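Local coordinates for protein endo-1,4-beta-xylanase (Pseudoalteromonas haloplanktis, PDB 1H12) that hydrolyses internal beta-1,4 linkages of xylan as a cold-adapted family 8 glycoside hydrolase, and probably acts on cellulose-like beta-1,4-glucans as well, at residues H302-A305 with V306-L310; N238-T241 with K242-G245; N98-R101 with F102-Y106; L154-S157 with A158-N162. One frame throughout, in Å; residues are numbered along the deposited sequence.

Contact 1. Residues H302-A305 with V306-L310; sequences HKSA and VNKAL
Val306 follows His302 by one helical turn, and its backbone N donates to the His302 carbonyl O over 3.1 Å in a nearly straight bond (169° at the hydrogen). The valine side chain was modelled in two conformers, so the exact fit of its methyls against that carbonyl is uncertain. Asn307 comes next, with its N 2.9 Å from Lys303 O. Its CG lies anti to the carbonyl carbon, beside its own backbone N (chi1 -74°), which folds the carboxamide back along the preceding turn and sets CG 3.1 Å from Lys303 O. ND2 is also near that oxygen, but the angle is poor and no bond forms; the amide N-H is used by Thr356 OG1 instead. Lys308 N bonds Ser304 O at 3.0 Å, and the start of its aliphatic chain runs alongside the serine: CG is 3.3 Å from Ser304 O, and CD 3.4 Å from Ser304 OG. The chain then bends at chi3 and chi4, carrying NZ to Ser244 and Asn250, both held by weak bonds. Ala309 N completes the ladder to Ala305 O, with its CB 3.3 Å from the same oxygen. This is the regular i to i+4 pattern of helix 300-318. The helix's buried side, with Val306 and the imidazole of His302, packs on Val289 of helix 283-296, where Asp292 bonds His302 NE2; Leu310 reaches Ile286 of that helix and also Phe364 of helix 358-369.

Contact 2. Residues N238-T241 with K242-G245; sequences NHFT and KVSG
The His239 imidazole carries Val243 CG1 over one face, 4.2 Å from the ring centroid and shifted toward the CE1-NE2 rim, a CH-pi contact one helical turn along. The ring gets there because CG is anti to the backbone N (chi1 -171°). Both ring nitrogens are hydrogen-bonded to backbone groups, ND1 to Gly260 O and NE2 to Thr253 N, consistent with a proton on ND1 and with a ring whose rotation is fixed. The Phe240 ring meets the other valine methyl obliquely, CD1 lying 4.1 Å from Val243 CG2, so the valine fork bridges two aromatic neighbours. Behind them the backbone continues the helix: Lys242 N donates to Asn238 O at 3.0 Å, and Val243 N to His239 O at 2.9 Å. The next bond is shorter in sequence, Ser244 N to Thr241 O at 3.3 Å, with the donor standing 70° out of the carbonyl plane, as the chain tightens before running into the loop. Lys242 CG rests 3.2 Å from Asn238 O, while its chain bends at chi2 and carries NZ to Ser261 OG. Thr241 OG1 turns back to Lys237 O. The contact lies where helix 219-243 gives way to a loop: Phe240 packs on Val285, Ile286 and Val289 of helix 283-296, His239 lies against loop residues Pro201 and Pro252, and Asn250 bonds the backbone at Val243 and Gly245.

Contact 3. Residues N98-R101 with F102-Y106; sequences NLWR and FAKAY
Lys104 lies across one face of the Trp100 indole, one turn on along helix 93-107, an i to i+4 CH-pi pair in the (alpha/alpha)6 barrel of family 8. Lys104 CB lies 4.2 Å from the centroid of the six-membered ring, over its face, and the extended lysine chain passes on with CD 3.9 Å from CZ2 of Trp100. Ala103 CB adds an oblique apolar touch, 3.8 Å from CE3 of Trp100. Among the backbone bonds, Lys104 N to Trp100 O is short and almost straight (2.9 Å, 174°), whereas Phe102 N to Asn98 O is weak. Polar side chains form a second group. Arg101 grips Asn98 OD1 end-on with NH1 and NH2, each 3.0 Å away and the oxygen in the guanidinium plane, and its NE makes a salt bridge with Glu165. A leucine in place of Arg101 would probably leave Glu165 without this charged mate and Asn98 OD1 without its two guanidinium donors. Asp171 takes a salt bridge from Lys104 NZ on one carboxylate oxygen and a hydrogen bond from Trp100 NE1 on the other. Aromatic packing closes the second segment: Tyr106 CD2 stands 3.5 Å above the plane of the Phe102 ring, toward its rim.

Contact 4. Residues L154-S157 with A158-N162; sequences LNAS and ARWGN
Ala158 N bonds Leu154 O at 3.1 Å, opening a run of i to i+4 bonds that continues with Arg159 N to Asn155 O and Trp160 N to Ala156 O. Gly161 is the first residue to leave helical geometry, with positive phi (75°), yet its N still reaches Ser157 O at 2.9 Å, from above the carbonyl plane. The turn brings Asn162 back beside Ser157: ND2 donates to the serine OG over 2.9 Å at 168°, with the oxygen in the amide plane. Ser157 OG lies anti to its backbone N, pointing on along the chain to meet that amide, and it also has a weak bond to Asn402. Asn162 OD1 accepts from Tyr169 N, so both ends of the amide are held. A valine at Asn162 would probably leave Ser157 OG and Tyr169 N without these partners and the turn less firmly tied to the helix. On another side, Ala156 CB sits obliquely against the Trp160 indole, 3.6 Å from CE3, while Arg159 CB lies over one face of that ring. Trp160 NE1 bonds Asn91, and Arg159 NH2 bonds Val88 O. The contact ends helix 143-160: Ala156 and Trp160 both touch Phe96 of helix 93-107, Ser157 meets Tyr169 of helix 168-182, Leu154 packs on helix 206-215, and Tyr400 makes a cation-pi contact with Arg159.

Along the chain the order is contact 3, contact 4, contact 2, contact 1, and each lies on a different helix of the family 8 fold. Contacts 1 and 2 are neighbours, their centres 11 Å apart: Ala305 CB rests 3.6 Å from Phe240 CG, and helices 219-243 and 300-318 both pack on helix 283-296. Contacts 3 and 4 form a second pair, 17 Å between centres and about 8 Å between nearest atoms, without touching; helix 93-107, which carries contact 3, also meets contact 4 through Phe96. The pairs are 34 to 38 Å apart, centre to centre. None includes a residue of the xylose pocket; they lie in the helical scaffold, in two groups far apart.

Contact 1. Residues H302-A305 with V306-L310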
# COMPACT_ATOMS: atom_id res chain seq x y z
N HIS A 302 -4.06 -17.66 2.68
CA HIS A 302 -3.88 -16.42 3.41
C HIS A 302 -3.36 -16.71 4.81
O HIS A 302 -2.45 -16.05 5.32
CB HIS A 302 -5.17 -15.62 3.60
CG HIS A 302 -5.86 -15.19 2.35
ND1 HIS A 302 -6.73 -16.01 1.66
CD2 HIS A 302 -5.86 -13.99 1.72
CE1 HIS A 302 -7.23 -15.29 0.67
NE2 HIS A 302 -6.71 -14.07 0.66
N LYS A 303 -3.99 -17.68 5.45
CA LYS A 303 -3.69 -18.03 6.84
C LYS A 303 -2.29 -18.56 6.95
O LYS A 303 -1.55 -18.20 7.87
CB LYS A 303 -4.74 -19.03 7.33
CG LYS A 303 -6.14 -18.52 7.34
CD LYS A 303 -7.17 -19.70 7.55
CE LYS A 303 -8.47 -19.40 7.37
NZ LYS A 303 -9.34 -20.64 7.65
N SER A 304 -1.91 -19.47 6.07
CA SER A 304 -0.57 -20.02 6.11
C SER A 304 0.48 -18.93 5.87
O SER A 304 1.51 -18.87 6.53
CB SER A 304 -0.46 -21.15 5.05
OG SER A 304 0.83 -21.69 5.00
N ALA A 305 0.24 -18.08 4.88
CA ALA A 305 1.20 -17.01 4.56
C ALA A 305 1.47 -16.15 5.78
O ALA A 305 2.63 -15.91 6.13
CB ALA A 305 0.65 -16.15 3.42
N VAL A 306 0.39 -15.68 6.40
CA VAL A 306 0.60 -14.79 7.55
C VAL A 306 1.10 -15.53 8.78
O VAL A 306 2.01 -15.03 9.46
CB VAL A 306 -0.60 -13.87 7.83
CG1 VAL A 306 -0.98 -13.13 6.51
CG2 VAL A 306 -1.74 -14.55 8.45
N ASN A 307 0.55 -16.67 9.09
CA ASN A 307 0.97 -17.38 10.27
C ASN A 307 2.47 -17.71 10.18
O ASN A 307 3.19 -17.57 11.18
CB ASN A 307 0.17 -18.69 10.46
CG ASN A 307 -1.23 -18.49 10.94
OD1 ASN A 307 -1.60 -17.48 11.56
ND2 ASN A 307 -2.07 -19.53 10.70
N LYS A 308 2.95 -18.14 9.02
CA LYS A 308 4.35 -18.51 8.89
C LYS A 308 5.24 -17.26 8.89
O LYS A 308 6.38 -17.31 9.43
CB LYS A 308 4.60 -19.37 7.67
CG LYS A 308 3.96 -20.74 7.77
CD LYS A 308 3.89 -21.44 6.38
CE LYS A 308 5.12 -21.68 5.60
NZ LYS A 308 5.96 -22.66 6.43
N ALA A 309 4.82 -16.17 8.27
CA ALA A 309 5.65 -14.95 8.23
C ALA A 309 5.78 -14.37 9.63
O ALA A 309 6.87 -14.01 10.07
CB ALA A 309 5.06 -13.96 7.27
N LEU A 310 4.65 -14.20 10.31
CA LEU A 310 4.67 -13.70 11.69
C LEU A 310 5.45 -14.64 12.60
O LEU A 310 6.17 -14.20 13.49
CB LEU A 310 3.25 -13.46 12.21
CG LEU A 310 2.46 -12.38 11.48
CD1 LEU A 310 1.08 -12.28 12.13
CD2 LEU A 310 3.11 -11.05 11.54

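Contact 2. Residues N238-T241 with K242-G245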
# COMPACT_ATOMS: atom_id res chain seq x y z
N ASN A 238 1.76 -18.71 -5.04
CA ASN A 238 3.00 -19.30 -5.55
C ASN A 238 4.21 -18.71 -4.85
O ASN A 238 5.16 -19.44 -4.53
CB ASN A 238 3.08 -19.10 -7.06
CG ASN A 238 2.12 -19.98 -7.85
OD1 ASN A 238 1.59 -20.97 -7.32
ND2 ASN A 238 1.93 -19.63 -9.14
N HIS A 239 4.22 -17.39 -4.67
CA HIS A 239 5.34 -16.75 -3.98
C HIS A 239 5.48 -17.29 -2.57
O HIS A 239 6.59 -17.61 -2.13
CB HIS A 239 5.10 -15.24 -3.98
CG HIS A 239 6.28 -14.45 -3.48
ND1 HIS A 239 7.49 -14.44 -4.12
CD2 HIS A 239 6.41 -13.65 -2.40
CE1 HIS A 239 8.31 -13.63 -3.42
NE2 HIS A 239 7.69 -13.15 -2.36
N PHE A 240 4.38 -17.39 -1.86
CA PHE A 240 4.43 -17.92 -0.50
C PHE A 240 4.88 -19.37 -0.45
O PHE A 240 5.55 -19.77 0.49
CB PHE A 240 3.15 -17.62 0.28
CG PHE A 240 3.15 -16.22 0.84
CD1 PHE A 240 3.92 -15.93 1.93
CD2 PHE A 240 2.39 -15.18 0.25
CE1 PHE A 240 3.97 -14.66 2.45
CE2 PHE A 240 2.43 -13.92 0.78
CZ PHE A 240 3.23 -13.66 1.86
N THR A 241 4.52 -20.17 -1.43
CA THR A 241 5.03 -21.53 -1.52
C THR A 241 6.54 -21.49 -1.71
O THR A 241 7.27 -22.24 -1.07
CB THR A 241 4.35 -22.27 -2.67
OG1 THR A 241 2.94 -22.38 -2.42
CG2 THR A 241 4.92 -23.69 -2.88
N LYS A 242 7.02 -20.66 -2.59
CA LYS A 242 8.43 -20.58 -2.91
C LYS A 242 9.26 -20.03 -1.78
O LYS A 242 10.42 -20.44 -1.65
CB LYS A 242 8.68 -19.79 -4.19
CG LYS A 242 8.07 -20.43 -5.44
CD LYS A 242 8.91 -21.14 -6.15
CE LYS A 242 8.36 -21.40 -7.63
NZ LYS A 242 9.69 -21.77 -8.28
N VAL A 243 8.70 -19.16 -0.93
CA VAL A 243 9.48 -18.66 0.20
C VAL A 243 9.34 -19.49 1.48
O VAL A 243 9.98 -19.19 2.46
CB VAL A 243 9.23 -17.16 0.50
CG1 VAL A 243 9.58 -16.31 -0.69
CG2 VAL A 243 7.83 -16.88 1.01
N SER A 244 8.49 -20.52 1.41
CA SER A 244 8.35 -21.36 2.62
C SER A 244 9.59 -22.18 2.89
O SER A 244 10.21 -22.72 2.00
CB SER A 244 7.14 -22.30 2.42
OG SER A 244 6.97 -23.14 3.54
N GLY A 245 9.94 -22.27 4.16
CA GLY A 245 11.09 -23.09 4.58
C GLY A 245 12.37 -22.59 3.98
O GLY A 245 12.53 -21.42 3.53

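Contact 3. Residues N98-R101 with F102-Y106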
# COMPACT_ATOMS: atom_id res chain seq x y z
N ASN A 98 -7.10 18.16 -2.76
CA ASN A 98 -5.84 18.86 -2.82
C ASN A 98 -4.69 17.95 -3.25
O ASN A 98 -3.79 18.35 -4.00
CB ASN A 98 -5.52 19.57 -1.50
CG ASN A 98 -6.44 20.74 -1.19
OD1 ASN A 98 -7.09 21.29 -2.09
ND2 ASN A 98 -6.48 21.12 0.08
N LEU A 99 -4.71 16.71 -2.74
CA LEU A 99 -3.71 15.73 -3.15
C LEU A 99 -3.91 15.30 -4.60
O LEU A 99 -2.93 15.15 -5.35
CB LEU A 99 -3.78 14.48 -2.24
CG LEU A 99 -3.32 14.69 -0.79
CD1 LEU A 99 -3.56 13.39 -0.04
CD2 LEU A 99 -1.86 15.09 -0.70
N TRP A 100 -5.14 15.05 -5.02
CA TRP A 100 -5.39 14.59 -6.38
C TRP A 100 -5.05 15.69 -7.39
O TRP A 100 -4.46 15.43 -8.44
CB TRP A 100 -6.83 14.08 -6.55
CG TRP A 100 -7.16 13.62 -7.91
CD1 TRP A 100 -8.21 14.04 -8.65
CD2 TRP A 100 -6.41 12.73 -8.77
NE1 TRP A 100 -8.18 13.48 -9.90
CE2 TRP A 100 -7.08 12.67 -9.98
CE3 TRP A 100 -5.23 11.96 -8.63
CZ2 TRP A 100 -6.56 11.95 -11.07
CZ3 TRP A 100 -4.75 11.25 -9.69
CH2 TRP A 100 -5.40 11.25 -10.92
N ARG A 101 -5.35 16.96 -7.03
CA ARG A 101 -5.01 18.04 -7.92
C ARG A 101 -3.52 18.07 -8.19
O ARG A 101 -3.06 18.30 -9.33
CB ARG A 101 -5.46 19.37 -7.31
CG ARG A 101 -5.52 20.53 -8.31
CD ARG A 101 -5.81 21.90 -7.67
NE ARG A 101 -7.01 21.81 -6.84
CZ ARG A 101 -7.04 21.75 -5.51
NH1 ARG A 101 -5.98 22.05 -4.77
NH2 ARG A 101 -8.18 21.40 -4.91
N PHE A 102 -2.72 17.86 -7.14
CA PHE A 102 -1.27 17.83 -7.28
C PHE A 102 -0.82 16.70 -8.17
O PHE A 102 0.04 16.84 -9.05
CB PHE A 102 -0.64 17.67 -5.90
CG PHE A 102 0.87 17.71 -5.90
CD1 PHE A 102 1.63 16.56 -6.19
CD2 PHE A 102 1.53 18.88 -5.62
CE1 PHE A 102 2.98 16.63 -6.22
CE2 PHE A 102 2.92 18.92 -5.65
CZ PHE A 102 3.63 17.80 -5.96
N ALA A 103 -1.37 15.52 -7.95
CA ALA A 103 -0.95 14.33 -8.71
C ALA A 103 -1.24 14.55 -10.20
O ALA A 103 -0.36 14.30 -11.04
CB ALA A 103 -1.68 13.10 -8.20
N LYS A 104 -2.46 14.95 -10.51
CA LYS A 104 -2.85 15.08 -11.88
C LYS A 104 -2.06 16.17 -12.61
O LYS A 104 -1.72 16.02 -13.78
CB LYS A 104 -4.38 15.27 -11.95
CG LYS A 104 -5.00 15.17 -13.26
CD LYS A 104 -6.60 15.24 -13.11
CE LYS A 104 -7.22 15.14 -14.44
NZ LYS A 104 -8.63 15.33 -14.28
N ALA A 105 -1.72 17.25 -11.90
CA ALA A 105 -1.00 18.35 -12.51
C ALA A 105 0.49 18.07 -12.64
O ALA A 105 1.09 18.45 -13.65
CB ALA A 105 -1.17 19.62 -11.69
N TYR A 106 1.09 17.50 -11.61
CA TYR A 106 2.53 17.49 -11.47
C TYR A 106 3.17 16.10 -11.54
O TYR A 106 4.32 15.99 -11.97
CB TYR A 106 2.93 18.21 -10.18
CG TYR A 106 2.41 19.59 -10.05
CD1 TYR A 106 2.66 20.56 -11.00
CD2 TYR A 106 1.62 19.97 -8.98
CE1 TYR A 106 2.17 21.85 -10.88
CE2 TYR A 106 1.12 21.24 -8.86
CZ TYR A 106 1.38 22.17 -9.83
OH TYR A 106 0.88 23.46 -9.68

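Contact 4. Residues L154-S157 with A158-N162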
# COMPACT_ATOMS: atom_id res chain seq x y z
N LEU A 154 -12.19 5.76 -7.46
CA LEU A 154 -13.46 5.07 -7.56
C LEU A 154 -14.27 5.25 -6.31
O LEU A 154 -15.50 5.44 -6.36
CB LEU A 154 -13.26 3.58 -7.83
CG LEU A 154 -12.85 3.20 -9.26
CD1 LEU A 154 -12.48 1.73 -9.27
CD2 LEU A 154 -13.95 3.51 -10.27
N ASN A 155 -13.62 5.18 -5.14
CA ASN A 155 -14.32 5.40 -3.88
C ASN A 155 -14.81 6.84 -3.73
O ASN A 155 -15.90 7.07 -3.23
CB ASN A 155 -13.43 4.98 -2.72
CG ASN A 155 -13.40 3.47 -2.51
OD1 ASN A 155 -12.34 2.81 -2.96
ND2 ASN A 155 -14.36 2.94 -1.92
N ALA A 156 -13.99 7.81 -4.18
CA ALA A 156 -14.40 9.22 -4.12
C ALA A 156 -15.64 9.43 -4.98
O ALA A 156 -16.59 10.12 -4.54
CB ALA A 156 -13.25 10.07 -4.59
N SER A 157 -15.67 8.87 -6.17
CA SER A 157 -16.87 8.94 -7.00
C SER A 157 -18.07 8.41 -6.25
O SER A 157 -19.15 9.04 -6.26
CB SER A 157 -16.64 8.10 -8.25
OG SER A 157 -17.85 7.96 -8.99
N ALA A 158 -17.93 7.26 -5.64
CA ALA A 158 -19.05 6.63 -4.97
C ALA A 158 -19.55 7.43 -3.79
O ALA A 158 -20.75 7.50 -3.55
CB ALA A 158 -18.68 5.23 -4.52
N ARG A 159 -18.66 8.04 -3.02
CA ARG A 159 -19.04 8.76 -1.82
C ARG A 159 -19.54 10.15 -2.11
O ARG A 159 -20.46 10.63 -1.42
CB ARG A 159 -17.92 8.82 -0.80
CG ARG A 159 -17.43 7.43 -0.32
CD ARG A 159 -16.68 7.50 0.97
NE ARG A 159 -17.63 7.74 2.07
CZ ARG A 159 -17.29 7.85 3.34
NH1 ARG A 159 -18.26 8.01 4.25
NH2 ARG A 159 -16.01 7.79 3.74
N TRP A 160 -18.92 10.82 -3.07
CA TRP A 160 -19.10 12.25 -3.26
C TRP A 160 -19.74 12.68 -4.56
O TRP A 160 -20.12 13.85 -4.72
CB TRP A 160 -17.73 12.95 -3.08
CG TRP A 160 -17.06 12.69 -1.80
CD1 TRP A 160 -17.63 12.48 -0.58
CD2 TRP A 160 -15.62 12.55 -1.59
NE1 TRP A 160 -16.68 12.22 0.36
CE2 TRP A 160 -15.44 12.27 -0.23
CE3 TRP A 160 -14.52 12.63 -2.41
CZ2 TRP A 160 -14.18 12.10 0.33
CZ3 TRP A 160 -13.26 12.47 -1.87
CH2 TRP A 160 -13.09 12.18 -0.52
N GLY A 161 -19.81 11.78 -5.54
CA GLY A 161 -20.30 12.12 -6.86
C GLY A 161 -19.27 12.90 -7.66
O GLY A 161 -18.14 13.20 -7.18
N ASN A 162 -19.65 13.24 -8.87
CA ASN A 162 -18.73 13.66 -9.91
C ASN A 162 -19.02 15.04 -10.48
O ASN A 162 -18.53 15.34 -11.56
CB ASN A 162 -18.73 12.58 -10.99
CG ASN A 162 -18.21 11.28 -10.40
OD1 ASN A 162 -17.04 11.23 -9.98
ND2 ASN A 162 -19.06 10.27 -10.29